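Local coordinates for polyisoprenyl-teichoic acid--peptidoglycan teichoic acid transferase TagV (Bacillus subtilis, PDB 6UF3), which is a transferase of the LytR-CpsA-Psr family with an alpha/beta fold built round a mixed beta sheet, at residues T32-L43 and V249-L257. Sequence-based numbering, arbitrary orientation.
Sequences TLDPKNKTMKML and VRKTLQEHL
H256 sits across both strands of the hairpin formed by 32-34 and 39-43, its imidazole held at each nitrogen by a threonine hydroxyl. ND1 pairs with T32 OG1 at 2.9 Å and NE2 with T39 OG1 at 2.8 Å; both oxygens lie near the ring plane, and two bonds at separate points of the rim fix its rotation. The ring reaches the strands because CG is anti to the backbone N (chi1 -167°). K41 closes over one face: its CG stands 3.9 Å from the ring centroid, 19° off the normal, a CH-pi contact, while CE approaches H256 CG at 3.6 Å. The lysine chain then bends at its last torsion, and NZ makes a salt bridge with D220 on the neighbouring strand.

In the fold, this is the packing of the C-terminal helix 243-257 on a face of the central mixed sheet, its segment 249-257 running roughly antiparallel to strand 39-43 (152° between their directions). At the hairpin turn, K38 and T39 opposite D34 form a G1 beta bulge. Apolar contacts flank the histidine: T32 CG2 lies 3.9 Å from both L253 CD2 and L257 CD1, and farther along L43 CD2 touches V249 CG1 at 3.8 Å, tip to tip. One water donates to both D34 OD2 (2.7 Å) and the backbone O of H256 (2.8 Å), linking strand and helix.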
loop_
_atom_site.group_PDB
_atom_site.type_symbol
_atom_site.label_atom_id
_atom_site.label_comp_id
_atom_site.label_asym_id
_atom_site.label_seq_id
_atom_site.Cartn_x
_atom_site.Cartn_y
_atom_site.Cartn_z
ATOM N N THR A 32 2.428 -5.512 8.337
ATOM C CA THR A 32 3.166 -6.547 9.046
ATOM C C THR A 32 2.166 -7.539 9.638
ATOM O O THR A 32 1.071 -7.155 10.051
ATOM C CB THR A 32 4.092 -5.970 10.132
ATOM O OG1 THR A 32 3.347 -5.149 11.037
ATOM C CG2 THR A 32 5.183 -5.099 9.499
ATOM N N LEU A 33 2.530 -8.811 9.633
ATOM C CA LEU A 33 1.618 -9.884 10.022
ATOM C C LEU A 33 2.302 -10.790 11.032
ATOM O O LEU A 33 3.474 -11.155 10.876
ATOM C CB LEU A 33 1.167 -10.698 8.791
ATOM C CG LEU A 33 0.402 -9.975 7.674
ATOM C CD1 LEU A 33 1.362 -9.431 6.601
ATOM C CD2 LEU A 33 -0.611 -10.895 7.029
ATOM N N ASP A 34 1.560 -11.145 12.088
ATOM C CA ASP A 34 2.000 -12.135 13.063
ATOM C C ASP A 34 0.962 -13.247 12.996
ATOM O O ASP A 34 -0.070 -13.195 13.699
ATOM C CB ASP A 34 2.118 -11.527 14.459
ATOM C CG ASP A 34 2.676 -12.498 15.480
ATOM O OD1 ASP A 34 2.964 -13.660 15.122
ATOM O OD2 ASP A 34 2.812 -12.097 16.655
ATOM N N PRO A 35 1.159 -14.238 12.113
ATOM C CA PRO A 35 0.111 -15.251 11.903
ATOM C C PRO A 35 -0.125 -16.145 13.099
ATOM O O PRO A 35 -1.262 -16.602 13.302
ATOM C CB PRO A 35 0.631 -16.056 10.701
ATOM C CG PRO A 35 1.531 -15.113 9.969
ATOM C CD PRO A 35 2.195 -14.290 11.061
ATOM N N LYS A 36 0.909 -16.429 13.893
ATOM C CA LYS A 36 0.703 -17.256 15.077
ATOM C C LYS A 36 -0.320 -16.637 16.018
ATOM O O LYS A 36 -1.036 -17.360 16.714
ATOM C CB LYS A 36 2.031 -17.479 15.803
ATOM C CG LYS A 36 2.784 -18.715 15.329
ATOM C CD LYS A 36 4.279 -18.592 15.588
ATOM C CE LYS A 36 5.062 -19.682 14.872
ATOM N NZ LYS A 36 6.432 -19.221 14.498
ATOM N N ASN A 37 -0.413 -15.307 16.036
ATOM C CA ASN A 37 -1.330 -14.576 16.900
ATOM C C ASN A 37 -2.475 -13.922 16.142
ATOM O O ASN A 37 -3.267 -13.198 16.753
ATOM C CB ASN A 37 -0.561 -13.506 17.687
ATOM C CG ASN A 37 0.351 -14.106 18.731
ATOM O OD1 ASN A 37 -0.067 -14.965 19.505
ATOM N ND2 ASN A 37 1.601 -13.664 18.759
ATOM N N LYS A 38 -2.564 -14.132 14.827
ATOM C CA LYS A 38 -3.617 -13.559 13.988
ATOM C C LYS A 38 -3.691 -12.040 14.132
ATOM O O LYS A 38 -4.774 -11.467 14.276
ATOM C CB LYS A 38 -4.980 -14.195 14.300
ATOM C CG LYS A 38 -5.069 -15.666 13.989
ATOM C CD LYS A 38 -6.304 -16.274 14.639
ATOM C CE LYS A 38 -7.053 -17.196 13.695
ATOM N NZ LYS A 38 -6.155 -18.191 13.035
ATOM N N THR A 39 -2.530 -11.372 14.081
ATOM C CA THR A 39 -2.535 -9.917 14.187
ATOM C C THR A 39 -1.894 -9.283 12.959
ATOM O O THR A 39 -1.141 -9.933 12.226
ATOM C CB THR A 39 -1.813 -9.425 15.452
ATOM O OG1 THR A 39 -0.462 -9.899 15.458
ATOM C CG2 THR A 39 -2.537 -9.932 16.710
ATOM N N MET A 40 -2.224 -8.002 12.752
ATOM C CA MET A 40 -1.717 -7.191 11.644
ATOM C C MET A 40 -1.474 -5.754 12.085
ATOM O O MET A 40 -2.197 -5.207 12.915
ATOM C CB MET A 40 -2.699 -7.114 10.463
ATOM C CG MET A 40 -2.910 -8.373 9.668
ATOM S SD MET A 40 -3.749 -7.940 8.118
ATOM C CE MET A 40 -4.565 -9.504 7.778
ATOM N N LYS A 41 -0.480 -5.120 11.454
ATOM C CA LYS A 41 -0.271 -3.683 11.564
ATOM C C LYS A 41 -0.137 -3.115 10.159
ATOM O O LYS A 41 0.216 -3.841 9.227
ATOM C CB LYS A 41 0.970 -3.346 12.399
ATOM C CG LYS A 41 0.911 -3.965 13.782
ATOM C CD LYS A 41 1.901 -3.335 14.759
ATOM C CE LYS A 41 1.891 -4.071 16.078
ATOM N NZ LYS A 41 0.603 -3.938 16.817
ATOM N N MET A 42 -0.462 -1.827 10.009
ATOM C CA MET A 42 -0.483 -1.193 8.693
ATOM C C MET A 42 0.046 0.230 8.783
ATOM O O MET A 42 -0.243 0.944 9.742
ATOM C CB MET A 42 -1.907 -1.178 8.090
ATOM C CG MET A 42 -1.957 -0.559 6.672
ATOM S SD MET A 42 -3.597 -0.474 5.926
ATOM C CE MET A 42 -4.028 -2.214 5.866
ATOM N N LEU A 43 0.817 0.633 7.766
ATOM C CA LEU A 43 1.420 1.954 7.716
ATOM C C LEU A 43 1.499 2.412 6.263
ATOM O O LEU A 43 2.096 1.713 5.447
ATOM C CB LEU A 43 2.817 1.887 8.339
ATOM C CG LEU A 43 3.810 3.037 8.235
ATOM C CD1 LEU A 43 3.439 4.140 9.219
ATOM C CD2 LEU A 43 5.193 2.502 8.505
ATOM N N VAL A 249 7.739 4.090 15.487
ATOM C CA VAL A 249 7.161 3.230 14.452
ATOM C C VAL A 249 8.092 2.060 14.168
ATOM O O VAL A 249 7.656 0.904 14.060
ATOM C CB VAL A 249 6.873 4.032 13.170
ATOM C CG1 VAL A 249 6.587 3.078 11.998
ATOM C CG2 VAL A 249 5.713 4.970 13.368
ATOM N N ARG A 250 9.389 2.353 14.002
ATOM C CA ARG A 250 10.380 1.308 13.781
ATOM C C ARG A 250 10.319 0.263 14.884
ATOM O O ARG A 250 10.245 -0.938 14.607
ATOM C CB ARG A 250 11.785 1.916 13.704
ATOM C CG ARG A 250 12.069 2.701 12.443
ATOM C CD ARG A 250 13.434 3.384 12.519
ATOM N NE ARG A 250 13.804 3.933 11.221
ATOM C CZ ARG A 250 14.849 4.733 11.034
ATOM N NH1 ARG A 250 15.621 5.087 12.064
ATOM N NH2 ARG A 250 15.117 5.187 9.818
ATOM N N LYS A 251 10.350 0.705 16.147
ATOM C CA LYS A 251 10.361 -0.244 17.254
ATOM C C LYS A 251 9.078 -1.063 17.282
ATOM O O LYS A 251 9.103 -2.263 17.580
ATOM C CB LYS A 251 10.552 0.492 18.582
ATOM C CG LYS A 251 12.009 0.634 19.004
ATOM C CD LYS A 251 12.129 1.015 20.469
ATOM C CE LYS A 251 11.942 2.511 20.666
ATOM N NZ LYS A 251 13.093 3.295 20.140
ATOM N N THR A 252 7.951 -0.434 16.959
ATOM C CA THR A 252 6.670 -1.136 16.979
ATOM C C THR A 252 6.616 -2.225 15.916
ATOM O O THR A 252 6.198 -3.359 16.189
ATOM C CB THR A 252 5.537 -0.131 16.784
ATOM O OG1 THR A 252 5.589 0.828 17.849
ATOM C CG2 THR A 252 4.176 -0.834 16.809
ATOM N N LEU A 253 7.047 -1.897 14.694
ATOM C CA LEU A 253 7.049 -2.885 13.613
ATOM C C LEU A 253 8.059 -3.996 13.882
ATOM O O LEU A 253 7.779 -5.175 13.634
ATOM C CB LEU A 253 7.352 -2.202 12.278
ATOM C CG LEU A 253 6.297 -1.209 11.796
ATOM C CD1 LEU A 253 6.686 -0.587 10.475
ATOM C CD2 LEU A 253 4.918 -1.877 11.707
ATOM N N GLN A 254 9.241 -3.633 14.384
ATOM C CA GLN A 254 10.247 -4.620 14.763
ATOM C C GLN A 254 9.715 -5.593 15.803
ATOM O O GLN A 254 9.901 -6.811 15.682
ATOM C CB GLN A 254 11.489 -3.904 15.295
ATOM C CG GLN A 254 12.273 -3.223 14.201
ATOM C CD GLN A 254 13.215 -2.170 14.731
ATOM O OE1 GLN A 254 13.311 -1.939 15.948
ATOM N NE2 GLN A 254 13.941 -1.528 13.819
ATOM N N GLU A 255 9.065 -5.071 16.850
ATOM C CA GLU A 255 8.501 -5.950 17.869
ATOM C C GLU A 255 7.434 -6.854 17.273
ATOM O O GLU A 255 7.377 -8.048 17.594
ATOM C CB GLU A 255 7.934 -5.122 19.024
ATOM N N HIS A 256 6.587 -6.311 16.393
ATOM C CA HIS A 256 5.551 -7.143 15.792
ATOM C C HIS A 256 6.169 -8.266 14.969
ATOM O O HIS A 256 5.669 -9.396 14.971
ATOM C CB HIS A 256 4.621 -6.292 14.932
ATOM C CG HIS A 256 3.366 -7.004 14.524
ATOM N ND1 HIS A 256 2.894 -7.001 13.228
ATOM C CD2 HIS A 256 2.497 -7.756 15.239
ATOM C CE1 HIS A 256 1.780 -7.706 13.166
ATOM N NE2 HIS A 256 1.518 -8.176 14.373
ATOM N N LEU A 257 7.283 -7.984 14.295
ATOM C CA LEU A 257 7.938 -8.965 13.441
ATOM C C LEU A 257 8.929 -9.856 14.181
ATOM O O LEU A 257 9.515 -10.747 13.557
ATOM C CB LEU A 257 8.663 -8.255 12.287
ATOM C CG LEU A 257 7.813 -7.517 11.251
ATOM C CD1 LEU A 257 8.700 -6.655 10.339
ATOM C CD2 LEU A 257 7.012 -8.489 10.385
HETATM O O HOH W 1 4.780 -10.461 17.358
#